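Local coordinates for galactose-binding like protein (Bacteroides thetaiotaomicron, PDB 7M1A) that binds a calcium ion and, as a SusE-like protein with a galactose-binding-like domain, probably recognises or helps to process carbohydrate, at residues His81-Met86 / Gly126-Asp131; Arg9-Gln14 / Val151-Ile156. All coordinates share one frame; numbering follows the deposited sequence.

Contact 1: His81-Met86 / Gly126-Asp131; sequences HFYNDM and GILTED. With EDO (1,2-ethanediol), chain E; EDO (1,2-ethanediol), chain C.
L128 reaches from the approach to helix 130-138 into the bend at 81-84 and sets its two methyls against neighbouring residues. CD2 meets the edge of the Y83 ring, near the ring plane, 3.7 Å from Y83 CD2. CD1 comes to the edge of the F82 ring, 4.1 Å from F82 CD2, with the two side chains crossing at about a right angle. The leucine achieves this with CG anti to its carbonyl carbon (chi1 -62°) and one methyl arm extended (chi2 172°), and a branched leucine can touch both neighbours at once, one methyl to each ring. Y83 lies against A135 and A136 of helix 130-138, while its OH bonds to the backbone O of D132; a tyrosine thus combines greasy flanks with a polar end. A water joins the two backbones, accepting from G126 N at 2.9 Å and lying 3.0 Å from Y83 O. G126 has backbone angles at which a side chain would press on the preceding carbonyl O. N84 folds its amide back, OD1 accepting D85 N at 2.9 Å with the donor tilted 19° from the carbonyl plane. Away from the leucine, H81 NE2 shares a hydrogen bond of 2.8 Å with O2 of the chain C ethanediol, probably a crystallisation additive. The residues H81 to N84 form a type II beta turn, packed here beside a helix N-terminus whose N-cap is T129.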
loop_
_atom_site.group_PDB
_atom_site.type_symbol
_atom_site.label_atom_id
_atom_site.label_comp_id
_atom_site.label_asym_id
_atom_site.label_seq_id
_atom_site.Cartn_x
_atom_site.Cartn_y
_atom_site.Cartn_z
ATOM N N HIS A 81 -5.094 -24.259 3.455
ATOM C CA HIS A 81 -4.019 -23.412 3.955
ATOM C C HIS A 81 -3.444 -23.880 5.289
ATOM O O HIS A 81 -2.366 -23.448 5.647
ATOM C CB HIS A 81 -4.451 -21.940 3.990
ATOM C CG HIS A 81 -4.745 -21.414 2.634
ATOM N ND1 HIS A 81 -6.001 -21.436 2.170
ATOM C CD2 HIS A 81 -3.985 -20.742 1.713
ATOM C CE1 HIS A 81 -6.043 -20.869 0.962
ATOM N NE2 HIS A 81 -4.820 -20.426 0.643
ATOM N N PHE A 82 -4.123 -24.723 6.068
ATOM C CA PHE A 82 -3.575 -25.117 7.362
ATOM C C PHE A 82 -2.337 -26.005 7.147
ATOM O O PHE A 82 -2.443 -27.109 6.575
ATOM C CB PHE A 82 -4.612 -25.896 8.183
ATOM C CG PHE A 82 -5.786 -25.112 8.713
ATOM C CD1 PHE A 82 -5.667 -23.775 9.028
ATOM C CD2 PHE A 82 -7.010 -25.724 8.955
ATOM C CE1 PHE A 82 -6.715 -23.070 9.613
ATOM C CE2 PHE A 82 -8.075 -25.023 9.526
ATOM C CZ PHE A 82 -7.947 -23.670 9.825
ATOM N N TYR A 83 -1.154 -25.532 7.570
ATOM C CA TYR A 83 0.088 -26.274 7.400
ATOM C C TYR A 83 0.244 -26.754 5.951
ATOM O O TYR A 83 0.646 -27.921 5.678
ATOM C CB TYR A 83 0.124 -27.486 8.354
ATOM C CG TYR A 83 -0.385 -27.159 9.724
ATOM C CD1 TYR A 83 0.410 -26.512 10.677
ATOM C CD2 TYR A 83 -1.696 -27.464 10.070
ATOM C CE1 TYR A 83 -0.088 -26.192 11.950
ATOM C CE2 TYR A 83 -2.204 -27.135 11.329
ATOM C CZ TYR A 83 -1.416 -26.500 12.259
ATOM O OH TYR A 83 -1.858 -26.212 13.500
ATOM N N ASN A 84 -0.098 -25.846 5.004
ATOM C CA ASN A 84 -0.134 -26.253 3.603
ATOM C C ASN A 84 -0.012 -24.962 2.780
ATOM O O ASN A 84 0.014 -23.837 3.298
ATOM C CB ASN A 84 -1.458 -27.008 3.340
ATOM C CG ASN A 84 -1.330 -28.058 2.243
ATOM O OD1 ASN A 84 -0.510 -27.913 1.331
ATOM N ND2 ASN A 84 -2.116 -29.128 2.350
ATOM N N ASP A 85 -0.007 -25.099 1.455
ATOM C CA ASP A 85 -0.095 -23.967 0.545
ATOM C C ASP A 85 1.117 -23.041 0.826
ATOM O O ASP A 85 2.210 -23.535 1.140
ATOM C CB ASP A 85 -1.496 -23.320 0.605
ATOM C CG ASP A 85 -1.808 -22.524 -0.658
ATOM O OD1 ASP A 85 -1.453 -21.310 -0.755
ATOM O OD2 ASP A 85 -2.360 -23.113 -1.575
HETATM N N MSE A 86 0.926 -21.718 0.704
HETATM C CA MSE A 86 2.029 -20.795 0.918
HETATM C C MSE A 86 1.985 -20.252 2.358
HETATM O O MSE A 86 2.591 -19.205 2.666
HETATM C CB MSE A 86 2.071 -19.649 -0.090
HETATM C CG MSE A 86 1.978 -20.086 -1.536
HETATM SE SE MSE A 86 3.310 -21.405 -2.096
HETATM C CE MSE A 86 2.087 -22.767 -2.780
ATOM N N GLY A 126 -1.268 -32.282 4.110
ATOM C CA GLY A 126 -2.581 -32.676 3.649
ATOM C C GLY A 126 -3.381 -33.451 4.697
ATOM O O GLY A 126 -4.591 -33.599 4.505
ATOM N N ILE A 127 -2.727 -33.930 5.774
ATOM C CA ILE A 127 -3.393 -34.673 6.854
ATOM C C ILE A 127 -3.497 -33.756 8.076
ATOM O O ILE A 127 -2.500 -33.129 8.464
ATOM C CB ILE A 127 -2.659 -35.989 7.216
ATOM C CG1 ILE A 127 -2.325 -36.850 5.995
ATOM C CG2 ILE A 127 -3.415 -36.780 8.291
ATOM C CD1 ILE A 127 -3.504 -37.309 5.218
ATOM N N LEU A 128 -4.707 -33.677 8.677
ATOM C CA LEU A 128 -4.947 -32.788 9.798
ATOM C C LEU A 128 -5.621 -33.550 10.936
ATOM O O LEU A 128 -6.582 -34.259 10.721
ATOM C CB LEU A 128 -5.866 -31.609 9.404
ATOM C CG LEU A 128 -5.347 -30.659 8.308
ATOM C CD1 LEU A 128 -6.376 -29.652 7.851
ATOM C CD2 LEU A 128 -4.080 -29.907 8.732
ATOM N N THR A 129 -5.187 -33.313 12.154
ATOM C CA THR A 129 -5.922 -33.796 13.312
ATOM C C THR A 129 -6.737 -32.658 13.937
ATOM O O THR A 129 -6.724 -31.448 13.531
ATOM C CB THR A 129 -4.996 -34.417 14.364
ATOM O OG1 THR A 129 -4.250 -33.328 14.900
ATOM C CG2 THR A 129 -4.050 -35.475 13.826
ATOM N N GLU A 130 -7.480 -33.050 14.971
ATOM C CA GLU A 130 -8.297 -32.072 15.655
ATOM C C GLU A 130 -7.392 -31.073 16.358
ATOM O O GLU A 130 -7.720 -29.881 16.406
ATOM C CB GLU A 130 -9.240 -32.661 16.690
ATOM C CG GLU A 130 -10.289 -33.690 16.189
ATOM C CD GLU A 130 -10.705 -34.650 17.326
ATOM O OE1 GLU A 130 -10.341 -35.888 17.290
ATOM O OE2 GLU A 130 -11.322 -34.066 18.397
ATOM N N ASP A 131 -6.280 -31.562 16.939
ATOM C CA ASP A 131 -5.283 -30.710 17.580
ATOM C C ASP A 131 -4.687 -29.716 16.571
ATOM O O ASP A 131 -4.451 -28.520 16.857
ATOM C CB ASP A 131 -4.166 -31.511 18.253
ATOM C CG ASP A 131 -4.495 -32.069 19.607
ATOM O OD1 ASP A 131 -5.585 -31.742 20.120
ATOM O OD2 ASP A 131 -3.676 -32.864 20.093
HETATM C C1 EDO E . -1.523 -20.904 -4.055
HETATM O O1 EDO E . -1.948 -20.258 -2.882
HETATM C C2 EDO E . -2.462 -22.028 -4.434
HETATM O O2 EDO E . -3.691 -21.449 -4.217
HETATM C C1 EDO C . -6.434 -18.458 -2.288
HETATM O O1 EDO C . -6.337 -18.070 -0.942
HETATM C C2 EDO C . -5.041 -18.473 -2.620
HETATM O O2 EDO C . -4.335 -19.438 -1.881
HETATM O O HOH W 1 -1.332 -30.127 6.068
#

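Contact 2: Arg9-Gln14 / Val151-Ile156; sequences REMYLQ and VRYIRI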
loop_
_atom_site.group_PDB
_atom_site.type_symbol
_atom_site.label_atom_id
_atom_site.label_comp_id
_atom_site.label_asym_id
_atom_site.label_seq_id
_atom_site.Cartn_x
_atom_site.Cartn_y
_atom_site.Cartn_z
ATOM N N ARG A 9 -0.257 1.126 8.616
ATOM C CA ARG A 9 -0.165 1.547 7.232
ATOM C C ARG A 9 0.792 0.673 6.446
ATOM O O ARG A 9 1.885 0.322 6.950
ATOM C CB ARG A 9 0.362 2.992 7.120
ATOM C CG ARG A 9 -0.581 3.995 7.756
ATOM C CD ARG A 9 -1.838 4.307 6.972
ATOM N NE ARG A 9 -2.628 5.325 7.548
ATOM C CZ ARG A 9 -3.652 5.134 8.378
ATOM N NH1 ARG A 9 -3.997 3.927 8.755
ATOM N NH2 ARG A 9 -4.338 6.157 8.839
ATOM N N GLU A 10 0.393 0.280 5.228
ATOM C CA GLU A 10 1.291 -0.421 4.314
ATOM C C GLU A 10 2.478 0.493 3.976
ATOM O O GLU A 10 2.339 1.712 3.924
ATOM C CB GLU A 10 0.463 -0.800 3.081
ATOM C CG GLU A 10 1.183 -1.540 1.992
ATOM C CD GLU A 10 1.814 -0.743 0.891
ATOM O OE1 GLU A 10 2.079 0.463 1.153
ATOM O OE2 GLU A 10 2.182 -1.348 -0.096
HETATM N N MSE A 11 3.654 -0.136 3.806
HETATM C CA MSE A 11 4.809 0.527 3.220
HETATM C C MSE A 11 5.299 -0.311 2.056
HETATM O O MSE A 11 4.945 -1.502 1.941
HETATM C CB MSE A 11 5.879 0.723 4.263
HETATM C CG MSE A 11 5.414 1.642 5.371
HETATM SE SE MSE A 11 6.836 2.071 6.641
HETATM C CE MSE A 11 7.845 3.250 5.490
ATOM N N TYR A 12 6.262 0.235 1.276
ATOM C CA TYR A 12 6.759 -0.549 0.150
ATOM C C TYR A 12 8.169 -0.037 -0.088
ATOM O O TYR A 12 8.351 1.103 -0.558
ATOM C CB TYR A 12 5.941 -0.403 -1.130
ATOM C CG TYR A 12 6.441 -1.402 -2.154
ATOM C CD1 TYR A 12 6.185 -2.798 -2.036
ATOM C CD2 TYR A 12 7.310 -0.962 -3.176
ATOM C CE1 TYR A 12 6.738 -3.699 -2.942
ATOM C CE2 TYR A 12 7.844 -1.870 -4.086
ATOM C CZ TYR A 12 7.593 -3.229 -3.935
ATOM O OH TYR A 12 8.173 -4.106 -4.784
ATOM N N LEU A 13 9.169 -0.809 0.375
ATOM C CA LEU A 13 10.574 -0.456 0.237
ATOM C C LEU A 13 11.178 -1.217 -0.919
ATOM O O LEU A 13 10.630 -2.198 -1.345
ATOM C CB LEU A 13 11.344 -0.853 1.504
ATOM C CG LEU A 13 10.766 -0.415 2.850
ATOM C CD1 LEU A 13 11.733 -0.675 3.999
ATOM C CD2 LEU A 13 10.407 1.095 2.816
ATOM N N GLN A 14 12.301 -0.731 -1.502
ATOM C CA GLN A 14 12.800 -1.415 -2.717
ATOM C C GLN A 14 13.089 -2.861 -2.383
ATOM O O GLN A 14 13.669 -3.163 -1.314
ATOM C CB GLN A 14 14.176 -0.779 -3.048
ATOM C CG GLN A 14 14.761 -1.091 -4.438
ATOM C CD GLN A 14 16.124 -0.456 -4.627
ATOM O OE1 GLN A 14 16.519 0.505 -3.962
ATOM N NE2 GLN A 14 16.869 -0.994 -5.569
ATOM N N VAL A 151 9.486 -0.014 18.967
ATOM C CA VAL A 151 9.512 0.067 17.501
ATOM C C VAL A 151 8.197 0.573 16.960
ATOM O O VAL A 151 7.211 0.586 17.666
ATOM C CB VAL A 151 9.747 -1.340 16.861
ATOM C CG1 VAL A 151 11.172 -1.865 17.147
ATOM C CG2 VAL A 151 8.746 -2.453 17.344
ATOM N N ARG A 152 8.306 1.269 15.802
ATOM C CA ARG A 152 7.141 1.699 15.099
ATOM C C ARG A 152 6.952 1.019 13.744
ATOM O O ARG A 152 5.809 0.876 13.331
ATOM C CB ARG A 152 7.283 3.213 14.848
ATOM C CG ARG A 152 6.164 3.783 13.978
ATOM C CD ARG A 152 6.104 5.295 13.960
ATOM N NE ARG A 152 5.080 5.644 12.966
ATOM C CZ ARG A 152 4.727 6.891 12.755
ATOM N NH1 ARG A 152 5.246 7.852 13.511
ATOM N NH2 ARG A 152 3.827 7.199 11.832
ATOM N N TYR A 153 8.001 0.506 13.143
ATOM C CA TYR A 153 7.938 -0.073 11.800
ATOM C C TYR A 153 8.276 -1.542 11.899
ATOM O O TYR A 153 9.101 -1.897 12.753
ATOM C CB TYR A 153 8.942 0.653 10.894
ATOM C CG TYR A 153 8.682 2.129 10.922
ATOM C CD1 TYR A 153 7.613 2.735 10.229
ATOM C CD2 TYR A 153 9.504 2.957 11.690
ATOM C CE1 TYR A 153 7.448 4.117 10.276
ATOM C CE2 TYR A 153 9.303 4.324 11.789
ATOM C CZ TYR A 153 8.243 4.906 11.101
ATOM O OH TYR A 153 8.045 6.273 11.192
ATOM N N ILE A 154 7.636 -2.321 11.062
ATOM C CA ILE A 154 7.773 -3.778 11.151
ATOM C C ILE A 154 8.100 -4.353 9.790
ATOM O O ILE A 154 7.617 -3.874 8.762
ATOM C CB ILE A 154 6.464 -4.406 11.649
ATOM C CG1 ILE A 154 6.140 -3.927 13.079
ATOM C CG2 ILE A 154 6.523 -5.946 11.644
ATOM C CD1 ILE A 154 7.045 -4.410 14.168
ATOM N N ARG A 155 8.917 -5.409 9.765
ATOM C CA ARG A 155 9.072 -6.246 8.588
ATOM C C ARG A 155 8.747 -7.695 8.963
ATOM O O ARG A 155 9.112 -8.182 10.063
ATOM C CB ARG A 155 10.450 -6.168 7.939
ATOM C CG ARG A 155 10.589 -4.913 7.128
ATOM C CD ARG A 155 12.051 -4.780 6.693
ATOM N NE ARG A 155 11.930 -4.416 5.250
ATOM C CZ ARG A 155 12.986 -4.347 4.463
ATOM N NH1 ARG A 155 14.221 -4.540 4.947
ATOM N NH2 ARG A 155 12.867 -4.135 3.155
ATOM N N ILE A 156 8.130 -8.400 8.012
ATOM C CA ILE A 156 8.007 -9.861 8.138
ATOM C C ILE A 156 8.788 -10.499 6.992
ATOM O O ILE A 156 8.732 -10.058 5.846
ATOM C CB ILE A 156 6.540 -10.282 8.190
ATOM C CG1 ILE A 156 5.978 -9.838 9.575
ATOM C CG2 ILE A 156 6.361 -11.793 7.997
ATOM C CD1 ILE A 156 4.497 -10.066 9.766
#
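A Met-aromatic contact joins M11, a selenomethionine here, to Y153 in a galactose-binding-like domain built from antiparallel sheets. The SE atom lies 3.7 Å from Y153 CD1 and approaches the ring obliquely, 4.9 Å from its centroid and 63° off the normal. M11 runs straight through chi2 and bends at chi3 (73°), which turns its methyl aside and lets the large, polarisable SE meet the ring. A flexible, apolar chain suits this buried spot beside the aromatic side chain. Further along, L13 CD1 sits over one face of the R155 guanidinium, 3.7 Å from NH2, an apolar cover, while the N-H groups go to polar partners. Those partners form the next shell: NE bonds to T59 OG1 and NH1 to G104 O, W106 adds a cation-pi contact, and the two oxygens of one carboxylate, that of D16, hold both R155 NH2 (OD1, a salt bridge) and the backbone N of L13 (OD2). A methionine in place of R155 would probably leave D16 without its charged mate and L13 without the flat group it covers. Strand 56-66 lies between the two segments and pairs with both. R152 and Y153 both face C96 in a classic beta bulge, and R9 of the second subunit packs on Y153. Over the centre of one face of the Y153 ring lies R152 CG, 3.7 Å above its plane.

From the N terminus the chain first lays down strand 9-11 and the residues after it, whose partner in contact 2 arrives only after 136 intervening residues, at 151-156. That long excursion contains nearly the whole domain, including both segments of contact 1, which is therefore nested inside the loop closed by contact 2. Contact 1 closes a shorter loop of 39 residues, holding strands 88-96 and 110-116, and ties the connection after strand 70-74 to the start of helix 130-138. Contact 2 ties the first strand to strand 151-158 of the larger sheet, next to the second subunit. Their centres lie 29 Å apart, on opposite sides of the chain's centre.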